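PDB 3IAL: prolyl-tRNA synthetase from Giardia lamblia ATCC 50803, which probably catalyses the ATP-dependent attachment of L-proline to tRNA(Pro), passing through the prolyl-adenylate that is bound in this structure. Local coordinates for residues B[89-94]-B[245-250]; B[126-131]-B[266-271]; B[139-144]-B[174-179]. All blocks are in the same frame, centred on the assembly; numbering follows the deposited sequence.

Contact 1. Residues B[89-94]-B[245-250]; sequences KKESDH and GQRFSS
Arg247 reaches across to two acids, Asp93 and Glu91, and uses the same nitrogen for both. Its NH1 donates to Asp93 OD2 at 2.9 Å, a salt-bridge hydrogen bond that is rather bent, at 136°. The donor comes to the anti side of that oxygen and lies out of the carboxylate plane, while OD2 in turn is tilted from the guanidinium plane. Glu91 OE2 sits over one face of the same guanidinium, 3.5 Å from NH1, too far above the plane to accept a hydrogen, so this second salt bridge is purely electrostatic. A bend at chi3 (64°) turns the guanidinium so that NH1 comes to both acids, and Arg247 NE is taken up by the carbonyl of Gly219.

Glu91 divides its work. OE1 is the N-cap acceptor of helix 92-98, receiving His94 N at 2.8 Å nearly along the C-O axis. Its CG meanwhile rests over the face of Phe248, 4.1 Å from the ring centroid, a CH-pi contact. The Phe248 ring then turns its edge to His94: the two planes stand 79° apart in a T-shaped stack, and Phe248 CZ comes within 3.6 Å of His94 ND1. That nitrogen is not left to the ring, because it is hydrogen-bonded to the carbonyl of Pro218. The His94 side chain itself is about 6 Å from the bound prolyl-adenylate.

The salt bridges thus lie beside the buried His94-Phe248 pair. Phe248 also meets Tyr128 of helix 124-134 edge-to-face and packs on Leu268 of strand 263-274, while Ser249 OG bonds to the carbonyl of Pro266, so that the starts of helices 92-98 and 247-251 meet against helix 124-134 and strand 263-274.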
loop_
_atom_site.group_PDB
_atom_site.type_symbol
_atom_site.label_atom_id
_atom_site.label_comp_id
_atom_site.label_asym_id
_atom_site.label_seq_id
_atom_site.Cartn_x
_atom_site.Cartn_y
_atom_site.Cartn_z
ATOM N N LYS B 89 20.879 16.863 -8.616
ATOM C CA LYS B 89 21.582 17.702 -9.595
ATOM C C LYS B 89 22.625 16.958 -10.458
ATOM O O LYS B 89 23.220 17.561 -11.354
ATOM C CB LYS B 89 22.263 18.874 -8.876
ATOM C CG LYS B 89 23.559 18.498 -8.154
ATOM C CD LYS B 89 24.129 19.661 -7.355
ATOM C CE LYS B 89 25.516 19.323 -6.824
ATOM N NZ LYS B 89 26.022 20.341 -5.870
ATOM N N LYS B 90 22.865 15.675 -10.184
ATOM C CA LYS B 90 23.890 14.905 -10.907
ATOM C C LYS B 90 23.661 14.866 -12.432
ATOM O O LYS B 90 24.584 15.146 -13.195
ATOM C CB LYS B 90 23.984 13.471 -10.365
ATOM C CG LYS B 90 24.952 13.269 -9.196
ATOM C CD LYS B 90 26.288 12.671 -9.644
ATOM C CE LYS B 90 26.962 11.864 -8.528
ATOM N NZ LYS B 90 27.349 12.697 -7.341
ATOM N N GLU B 91 22.444 14.523 -12.867
ATOM C CA GLU B 91 22.146 14.364 -14.303
ATOM C C GLU B 91 21.533 15.643 -14.858
ATOM O O GLU B 91 20.443 16.043 -14.451
ATOM C CB GLU B 91 21.196 13.178 -14.540
ATOM C CG GLU B 91 21.441 12.392 -15.846
ATOM C CD GLU B 91 21.156 13.173 -17.130
ATOM O OE1 GLU B 91 20.224 14.010 -17.162
ATOM O OE2 GLU B 91 21.869 12.928 -18.126
ATOM N N SER B 92 22.225 16.256 -15.815
ATOM C CA SER B 92 21.883 17.593 -16.314
ATOM C C SER B 92 20.501 17.682 -16.965
ATOM O O SER B 92 19.660 18.472 -16.541
ATOM C CB SER B 92 22.941 18.068 -17.313
ATOM O OG SER B 92 22.632 19.363 -17.806
ATOM N N ASP B 93 20.275 16.886 -18.003
ATOM C CA ASP B 93 19.009 16.945 -18.731
ATOM C C ASP B 93 17.810 16.555 -17.855
ATOM O O ASP B 93 16.726 17.107 -18.013
ATOM C CB ASP B 93 19.076 16.089 -20.004
ATOM C CG ASP B 93 19.975 16.706 -21.082
ATOM O OD1 ASP B 93 20.338 17.901 -20.967
ATOM O OD2 ASP B 93 20.318 15.993 -22.051
ATOM N N HIS B 94 18.017 15.634 -16.921
ATOM C CA HIS B 94 16.964 15.232 -15.985
ATOM C C HIS B 94 16.591 16.372 -15.026
ATOM O O HIS B 94 15.406 16.643 -14.814
ATOM C CB HIS B 94 17.400 13.994 -15.201
ATOM C CG HIS B 94 16.328 13.407 -14.338
ATOM N ND1 HIS B 94 15.243 12.729 -14.852
ATOM C CD2 HIS B 94 16.180 13.387 -12.991
ATOM C CE1 HIS B 94 14.475 12.314 -13.858
ATOM N NE2 HIS B 94 15.021 12.701 -12.718
ATOM N N GLY B 245 18.641 4.127 -21.521
ATOM C CA GLY B 245 19.947 3.801 -22.069
ATOM C C GLY B 245 20.981 3.617 -20.977
ATOM O O GLY B 245 20.699 3.029 -19.926
ATOM N N GLN B 246 22.178 4.134 -21.229
ATOM C CA GLN B 246 23.285 4.054 -20.282
ATOM C C GLN B 246 23.621 5.409 -19.656
ATOM O O GLN B 246 24.542 5.501 -18.845
ATOM C CB GLN B 246 24.513 3.478 -20.985
ATOM C CG GLN B 246 24.389 2.003 -21.289
ATOM C CD GLN B 246 25.425 1.521 -22.291
ATOM O OE1 GLN B 246 25.533 2.058 -23.394
ATOM N NE2 GLN B 246 26.180 0.484 -21.917
ATOM N N ARG B 247 22.858 6.444 -20.005
ATOM C CA ARG B 247 23.141 7.821 -19.575
ATOM C C ARG B 247 23.206 7.985 -18.063
ATOM O O ARG B 247 24.167 8.555 -17.534
ATOM C CB ARG B 247 22.099 8.794 -20.151
ATOM C CG ARG B 247 22.334 9.161 -21.613
ATOM C CD ARG B 247 21.066 9.696 -22.300
ATOM N NE ARG B 247 20.581 10.957 -21.730
ATOM C CZ ARG B 247 21.131 12.155 -21.932
ATOM N NH1 ARG B 247 20.590 13.226 -21.361
ATOM N NH2 ARG B 247 22.221 12.301 -22.688
ATOM N N PHE B 248 22.179 7.497 -17.373
ATOM C CA PHE B 248 22.118 7.568 -15.912
ATOM C C PHE B 248 23.181 6.685 -15.246
ATOM O O PHE B 248 23.703 7.032 -14.182
ATOM C CB PHE B 248 20.724 7.175 -15.404
ATOM C CG PHE B 248 19.705 8.286 -15.467
ATOM C CD1 PHE B 248 19.573 9.183 -14.418
ATOM C CD2 PHE B 248 18.865 8.418 -16.553
ATOM C CE1 PHE B 248 18.633 10.194 -14.455
ATOM C CE2 PHE B 248 17.923 9.419 -16.603
ATOM C CZ PHE B 248 17.797 10.305 -15.550
ATOM N N SER B 249 23.506 5.553 -15.870
ATOM C CA SER B 249 24.528 4.650 -15.345
ATOM C C SER B 249 25.903 5.305 -15.333
ATOM O O SER B 249 26.705 5.085 -14.415
ATOM C CB SER B 249 24.591 3.364 -16.173
ATOM O OG SER B 249 23.351 2.688 -16.171
ATOM N N SER B 250 26.188 6.092 -16.363
ATOM C CA SER B 250 27.433 6.864 -16.406
ATOM C C SER B 250 27.408 7.981 -15.369
ATOM O O SER B 250 28.373 8.187 -14.650
ATOM C CB SER B 250 27.651 7.467 -17.791
ATOM O OG SER B 250 28.885 8.162 -17.830
#

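Contact 2. Residues B[126-131]-B[266-271]; sequences AIYSMF and PYLTCA. With PR8 (5'-O-[(R)-hydroxy{[(2S)-pyrrolidin-2-ylcarbonyl]oxy}phosphoryl]adenosine), chain H.
Leu268 spreads its two methyl groups over Tyr128 and Phe131, one to each, and these three side chains make most of the contact. CD1 stands over the centre of the Tyr128 ring, 3.6 Å from the centroid and only 13° off the ring normal, a CH-pi contact in which the methyl carbon touches all six ring carbons. The other branch, CD2, comes instead to the edge of Phe131, lying in the ring plane 3.8 Å from Phe131 CD2. One leucine thus meets one aromatic ring face-on and the next at its rim. The chain of Leu268 makes this possible: CG is anti to the carbonyl carbon (chi1 -66°), which sends the fork out toward the helix.

One turn before Phe131, Ile127 puts its CG2 over one face of the Phe131 ring, 3.2 Å above the plane. Tyr128 extends beyond Leu268 until OH is 4.1 Å from Cys270 CB, a loose approach. The hydroxyl is hydrogen-bonded to His174 ND1 on the neighbouring strand 167-177, which gives this buried polar end a partner.

Further along the strand the contact gives way to ligand. Cys270 SG is 3.9 Å from CA of the prolyl-adenylate, and Ala271 O is 3.6 Å from CG of its pyrrolidine ring. Strand 263-274 runs on to the aminoacyl-adenylate and then into helix 276-285, a strand-helix order consistent with motif 3 of the antiparallel catalytic domain of class II aminoacyl-tRNA synthetases, here at the proline end of the active site.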
loop_
_atom_site.group_PDB
_atom_site.type_symbol
_atom_site.label_atom_id
_atom_site.label_comp_id
_atom_site.label_asym_id
_atom_site.label_seq_id
_atom_site.Cartn_x
_atom_site.Cartn_y
_atom_site.Cartn_z
ATOM N N ALA B 126 17.591 9.223 -6.921
ATOM C CA ALA B 126 17.718 8.531 -5.640
ATOM C C ALA B 126 17.934 7.034 -5.841
ATOM O O ALA B 126 18.825 6.446 -5.236
ATOM C CB ALA B 126 16.482 8.788 -4.778
ATOM N N ILE B 127 17.136 6.424 -6.711
ATOM C CA ILE B 127 17.221 4.990 -6.933
ATOM C C ILE B 127 18.531 4.575 -7.611
ATOM O O ILE B 127 19.134 3.582 -7.217
ATOM C CB ILE B 127 16.010 4.461 -7.735
ATOM C CG1 ILE B 127 14.758 4.508 -6.857
ATOM C CG2 ILE B 127 16.262 3.020 -8.211
ATOM C CD1 ILE B 127 13.465 4.418 -7.610
ATOM N N TYR B 128 18.977 5.334 -8.612
ATOM C CA TYR B 128 20.191 4.964 -9.344
ATOM C C TYR B 128 21.466 5.229 -8.521
ATOM O O TYR B 128 22.455 4.526 -8.687
ATOM C CB TYR B 128 20.231 5.619 -10.731
ATOM C CG TYR B 128 18.958 5.390 -11.543
ATOM C CD1 TYR B 128 18.120 4.294 -11.287
ATOM C CD2 TYR B 128 18.591 6.266 -12.567
ATOM C CE1 TYR B 128 16.951 4.093 -12.017
ATOM C CE2 TYR B 128 17.428 6.068 -13.300
ATOM C CZ TYR B 128 16.611 4.981 -13.019
ATOM O OH TYR B 128 15.453 4.770 -13.726
ATOM N N SER B 129 21.421 6.192 -7.599
ATOM C CA SER B 129 22.489 6.349 -6.610
ATOM C C SER B 129 22.620 5.079 -5.766
ATOM O O SER B 129 23.730 4.689 -5.413
ATOM C CB SER B 129 22.236 7.555 -5.696
ATOM O OG SER B 129 22.203 8.764 -6.442
ATOM N N MET B 130 21.496 4.434 -5.445
ATOM C CA MET B 130 21.543 3.150 -4.731
ATOM C C MET B 130 21.887 1.968 -5.642
ATOM O O MET B 130 22.596 1.068 -5.218
ATOM C CB MET B 130 20.251 2.890 -3.956
ATOM C CG MET B 130 19.963 3.954 -2.886
ATOM S SD MET B 130 21.276 4.191 -1.649
ATOM C CE MET B 130 21.298 2.548 -0.907
ATOM N N PHE B 131 21.400 1.957 -6.882
ATOM C CA PHE B 131 21.817 0.914 -7.856
ATOM C C PHE B 131 23.341 0.839 -7.988
ATOM O O PHE B 131 23.912 -0.244 -8.168
ATOM C CB PHE B 131 21.204 1.169 -9.238
ATOM C CG PHE B 131 19.752 0.751 -9.374
ATOM C CD1 PHE B 131 18.958 0.460 -8.257
ATOM C CD2 PHE B 131 19.167 0.684 -10.639
ATOM C CE1 PHE B 131 17.617 0.084 -8.409
ATOM C CE2 PHE B 131 17.828 0.309 -10.793
ATOM C CZ PHE B 131 17.055 0.002 -9.673
ATOM N N PRO B 266 25.413 -0.751 -17.196
ATOM C CA PRO B 266 24.168 -1.423 -17.515
ATOM C C PRO B 266 23.149 -0.446 -18.089
ATOM O O PRO B 266 23.291 0.769 -17.953
ATOM C CB PRO B 266 23.699 -1.953 -16.157
ATOM C CG PRO B 266 24.249 -0.985 -15.164
ATOM C CD PRO B 266 25.493 -0.383 -15.771
ATOM N N TYR B 267 22.133 -0.996 -18.738
ATOM C CA TYR B 267 21.024 -0.217 -19.263
ATOM C C TYR B 267 19.987 -0.012 -18.175
ATOM O O TYR B 267 19.824 -0.876 -17.314
ATOM C CB TYR B 267 20.396 -0.945 -20.453
ATOM C CG TYR B 267 21.071 -0.636 -21.770
ATOM C CD1 TYR B 267 22.375 -1.045 -22.023
ATOM C CD2 TYR B 267 20.402 0.070 -22.765
ATOM C CE1 TYR B 267 23.000 -0.758 -23.240
ATOM C CE2 TYR B 267 21.012 0.356 -23.974
ATOM C CZ TYR B 267 22.309 -0.059 -24.208
ATOM O OH TYR B 267 22.901 0.238 -25.416
ATOM N N LEU B 268 19.289 1.126 -18.213
ATOM C CA LEU B 268 18.188 1.398 -17.283
ATOM C C LEU B 268 16.846 1.585 -18.010
ATOM O O LEU B 268 16.783 2.201 -19.077
ATOM C CB LEU B 268 18.500 2.635 -16.436
ATOM C CG LEU B 268 19.679 2.532 -15.455
ATOM C CD1 LEU B 268 19.990 3.901 -14.868
ATOM C CD2 LEU B 268 19.441 1.501 -14.344
ATOM N N THR B 269 15.783 1.049 -17.419
ATOM C CA THR B 269 14.426 1.306 -17.880
ATOM C C THR B 269 13.527 1.706 -16.703
ATOM O O THR B 269 13.846 1.437 -15.538
ATOM C CB THR B 269 13.823 0.086 -18.628
ATOM O OG1 THR B 269 13.614 -1.007 -17.719
ATOM C CG2 THR B 269 14.753 -0.367 -19.768
ATOM N N CYS B 270 12.415 2.370 -17.007
ATOM C CA CYS B 270 11.404 2.656 -15.986
ATOM C C CYS B 270 10.009 2.784 -16.558
ATOM O O CYS B 270 9.830 2.982 -17.750
ATOM C CB CYS B 270 11.754 3.900 -15.176
ATOM S SG CYS B 270 11.961 5.400 -16.112
ATOM N N ALA B 271 9.024 2.633 -15.685
ATOM C CA ALA B 271 7.626 2.685 -16.074
ATOM C C ALA B 271 6.831 3.327 -14.963
ATOM O O ALA B 271 7.059 3.039 -13.790
ATOM C CB ALA B 271 7.090 1.291 -16.372
HETATM C C PR8 H . 8.121 8.961 -15.363
HETATM N N PR8 H . 9.799 8.215 -13.793
HETATM O O PR8 H . 7.932 9.861 -14.542
HETATM P P PR8 H . 6.268 9.872 -16.746
HETATM N N1 PR8 H . -0.901 14.406 -12.011
HETATM C C2 PR8 H . -1.276 13.136 -12.116
HETATM N N3 PR8 H . -0.552 12.236 -12.785
HETATM C C4 PR8 H . 0.588 12.575 -13.385
HETATM C C5 PR8 H . 1.008 13.899 -13.305
HETATM C C6 PR8 H . 0.240 14.820 -12.597
HETATM N N6 PR8 H . 0.633 16.091 -12.503
HETATM N N7 PR8 H . 2.152 13.994 -13.970
HETATM C C8 PR8 H . 2.447 12.785 -14.453
HETATM N N9 PR8 H . 1.491 11.912 -14.107
HETATM C CA PR8 H . 9.164 7.881 -15.079
HETATM C CB PR8 H . 8.456 6.550 -14.890
HETATM C CD PR8 H . 9.774 7.013 -12.967
HETATM C CG PR8 H . 8.459 6.334 -13.370
HETATM C "C1'" PR8 H . 1.486 10.461 -14.480
HETATM O O10 PR8 H . 7.490 8.833 -16.561
HETATM O O1P PR8 H . 6.715 11.271 -16.966
HETATM C "C2'" PR8 H . 1.278 10.238 -15.997
HETATM O "O2'" PR8 H . 0.407 9.117 -16.214
HETATM O O2P PR8 H . 5.455 9.332 -18.022
HETATM C "C3'" PR8 H . 2.656 9.837 -16.469
HETATM O "O3'" PR8 H . 2.566 9.064 -17.668
HETATM C "C4'" PR8 H . 3.019 8.949 -15.292
HETATM O "O4'" PR8 H . 2.779 9.844 -14.183
HETATM C "C5'" PR8 H . 4.468 8.532 -15.413
HETATM O "O5'" PR8 H . 5.301 9.674 -15.477
#

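Contact 3. Residues B[139-144]-B[174-179]; sequences KDLPLK and HCCHAT
Leu141 brings its two methyls down on the end of strand 167-177: CD2 touches Cys176 SG at 3.7 Å, and CD1 lies 3.8 Å from Ala178 CA. Cys176 SG swings out anti to its backbone N (chi1 -171°), on the face it shares with Leu143, whose CB is 4.1 Å from Cys176 CB. Phe131 and Val135 also cover Cys176 on this side.

Outward from this apolar patch, the backbones pair. Leu143 and Cys176 form an antiparallel hydrogen-bonded pair, with Leu143 N giving to Cys176 O at 3.2 Å and Cys176 N returning a bond to Leu143 O at 2.8 Å. Pro142, preceded by a cis peptide bond, leads into the pairing.

On the reverse face the non-hydrogen-bonded pair Lys144 and Cys175 follows. Cys175 SG lies alongside the Lys144 chain, 3.5 Å from Lys144 CB, and the extended lysine carries NZ on to Gln186 OE1 of helix 180-201. His177 NE2 is held by Thr269 OG1. His174 on strand 167-177 belongs to the prolyl-adenylate pocket, and these two antiparallel neighbours, joined by a loop, are consistent with motif 2 of the class II synthetases.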
loop_
_atom_site.group_PDB
_atom_site.type_symbol
_atom_site.label_atom_id
_atom_site.label_comp_id
_atom_site.label_asym_id
_atom_site.label_seq_id
_atom_site.Cartn_x
_atom_site.Cartn_y
_atom_site.Cartn_z
ATOM N N LYS B 139 26.290 -10.916 -11.767
ATOM C CA LYS B 139 25.505 -11.781 -10.870
ATOM C C LYS B 139 24.329 -11.056 -10.230
ATOM O O LYS B 139 23.354 -11.688 -9.841
ATOM C CB LYS B 139 26.386 -12.335 -9.741
ATOM C CG LYS B 139 27.641 -13.091 -10.194
ATOM C CD LYS B 139 27.504 -14.605 -10.113
ATOM C CE LYS B 139 28.885 -15.265 -10.152
ATOM N NZ LYS B 139 28.821 -16.745 -10.348
ATOM N N ASP B 140 24.452 -9.733 -10.105
ATOM C CA ASP B 140 23.454 -8.888 -9.463
ATOM C C ASP B 140 22.343 -8.463 -10.422
ATOM O O ASP B 140 21.375 -7.828 -10.002
ATOM C CB ASP B 140 24.117 -7.624 -8.896
ATOM C CG ASP B 140 25.262 -7.931 -7.930
ATOM O OD1 ASP B 140 25.095 -8.799 -7.055
ATOM O OD2 ASP B 140 26.326 -7.287 -8.038
ATOM N N LEU B 141 22.475 -8.801 -11.701
ATOM C CA LEU B 141 21.513 -8.362 -12.723
ATOM C C LEU B 141 20.727 -9.552 -13.262
ATOM O O LEU B 141 21.240 -10.666 -13.287
ATOM C CB LEU B 141 22.235 -7.649 -13.865
ATOM C CG LEU B 141 23.022 -6.379 -13.505
ATOM C CD1 LEU B 141 23.723 -5.815 -14.745
ATOM C CD2 LEU B 141 22.131 -5.317 -12.880
ATOM N N PRO B 142 19.470 -9.332 -13.685
ATOM C CA PRO B 142 18.729 -8.074 -13.634
ATOM C C PRO B 142 18.321 -7.676 -12.219
ATOM O O PRO B 142 18.166 -8.521 -11.342
ATOM C CB PRO B 142 17.474 -8.353 -14.482
ATOM C CG PRO B 142 17.326 -9.811 -14.500
ATOM C CD PRO B 142 18.705 -10.398 -14.359
ATOM N N LEU B 143 18.176 -6.378 -12.014
ATOM C CA LEU B 143 17.750 -5.826 -10.745
ATOM C C LEU B 143 16.494 -5.032 -11.079
ATOM O O LEU B 143 16.559 -4.029 -11.796
ATOM C CB LEU B 143 18.863 -4.943 -10.152
ATOM C CG LEU B 143 18.626 -4.268 -8.797
ATOM C CD1 LEU B 143 17.792 -5.129 -7.856
ATOM C CD2 LEU B 143 19.960 -3.893 -8.145
ATOM N N LYS B 144 15.353 -5.530 -10.612
ATOM C CA LYS B 144 14.043 -5.010 -10.998
ATOM C C LYS B 144 13.234 -4.673 -9.759
ATOM O O LYS B 144 12.900 -5.559 -8.971
ATOM C CB LYS B 144 13.288 -6.053 -11.832
ATOM C CG LYS B 144 14.059 -6.596 -13.034
ATOM C CD LYS B 144 13.144 -7.353 -13.986
ATOM C CE LYS B 144 13.912 -8.030 -15.098
ATOM N NZ LYS B 144 13.022 -8.696 -16.082
ATOM N N HIS B 174 11.581 0.551 -11.828
ATOM C CA HIS B 174 12.924 0.873 -12.334
ATOM C C HIS B 174 13.727 -0.426 -12.405
ATOM O O HIS B 174 13.828 -1.155 -11.400
ATOM C CB HIS B 174 13.656 1.847 -11.398
ATOM C CG HIS B 174 12.992 3.181 -11.253
ATOM N ND1 HIS B 174 13.406 4.302 -11.945
ATOM C CD2 HIS B 174 11.951 3.580 -10.479
ATOM C CE1 HIS B 174 12.640 5.327 -11.612
ATOM N NE2 HIS B 174 11.746 4.917 -10.727
ATOM N N CYS B 175 14.279 -0.728 -13.581
ATOM C CA CYS B 175 15.042 -1.953 -13.773
ATOM C C CYS B 175 16.394 -1.675 -14.381
ATOM O O CYS B 175 16.542 -0.794 -15.229
ATOM C CB CYS B 175 14.294 -2.935 -14.664
ATOM S SG CYS B 175 12.671 -3.406 -14.051
ATOM N N CYS B 176 17.370 -2.458 -13.939
ATOM C CA CYS B 176 18.740 -2.359 -14.376
ATOM C C CYS B 176 19.083 -3.640 -15.137
ATOM O O CYS B 176 18.851 -4.748 -14.638
ATOM C CB CYS B 176 19.628 -2.195 -13.151
ATOM S SG CYS B 176 21.329 -1.797 -13.477
ATOM N N HIS B 177 19.636 -3.480 -16.338
ATOM C CA HIS B 177 19.778 -4.573 -17.294
ATOM C C HIS B 177 21.214 -4.733 -17.786
ATOM O O HIS B 177 21.925 -3.752 -17.982
ATOM C CB HIS B 177 18.880 -4.306 -18.502
ATOM C CG HIS B 177 17.465 -3.970 -18.146
ATOM N ND1 HIS B 177 16.545 -4.926 -17.768
ATOM C CD2 HIS B 177 16.806 -2.786 -18.135
ATOM C CE1 HIS B 177 15.384 -4.342 -17.536
ATOM N NE2 HIS B 177 15.512 -3.047 -17.759
ATOM N N ALA B 178 21.623 -5.973 -18.012
ATOM C CA ALA B 178 22.974 -6.258 -18.468
ATOM C C ALA B 178 23.225 -5.717 -19.877
ATOM O O ALA B 178 24.306 -5.195 -20.158
ATOM C CB ALA B 178 23.246 -7.752 -18.412
ATOM N N THR B 179 22.230 -5.850 -20.754
ATOM C CA THR B 179 22.392 -5.507 -22.166
ATOM C C THR B 179 21.235 -4.680 -22.720
ATOM O O THR B 179 20.141 -4.629 -22.148
ATOM C CB THR B 179 22.444 -6.763 -23.051
ATOM O OG1 THR B 179 21.163 -7.407 -22.999
ATOM C CG2 THR B 179 23.565 -7.740 -22.620
#

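From the N terminus, the chain first passes 89-94, then helix 124-134 with 126-131, and then 139-144, which leads into strand 143-152. Contact 3 closes first, a short loop ended by the return of strand 167-177 at 174-179. After helix 180-201 the chain goes through strands 222-229 and 235-245 before 245-250 closes contact 1, and 266-271 closes contact 2 last. Contacts 1 and 2 therefore cross, while contact 3 falls within both. Contacts 1 and 2 touch where Gly245 O meets Leu268 N. Strand 263-274 of contact 2 lies next to strand 167-177 of contact 3. Contact 1 joins two helix starts, contact 2 a helix to a strand, contact 3 two strands.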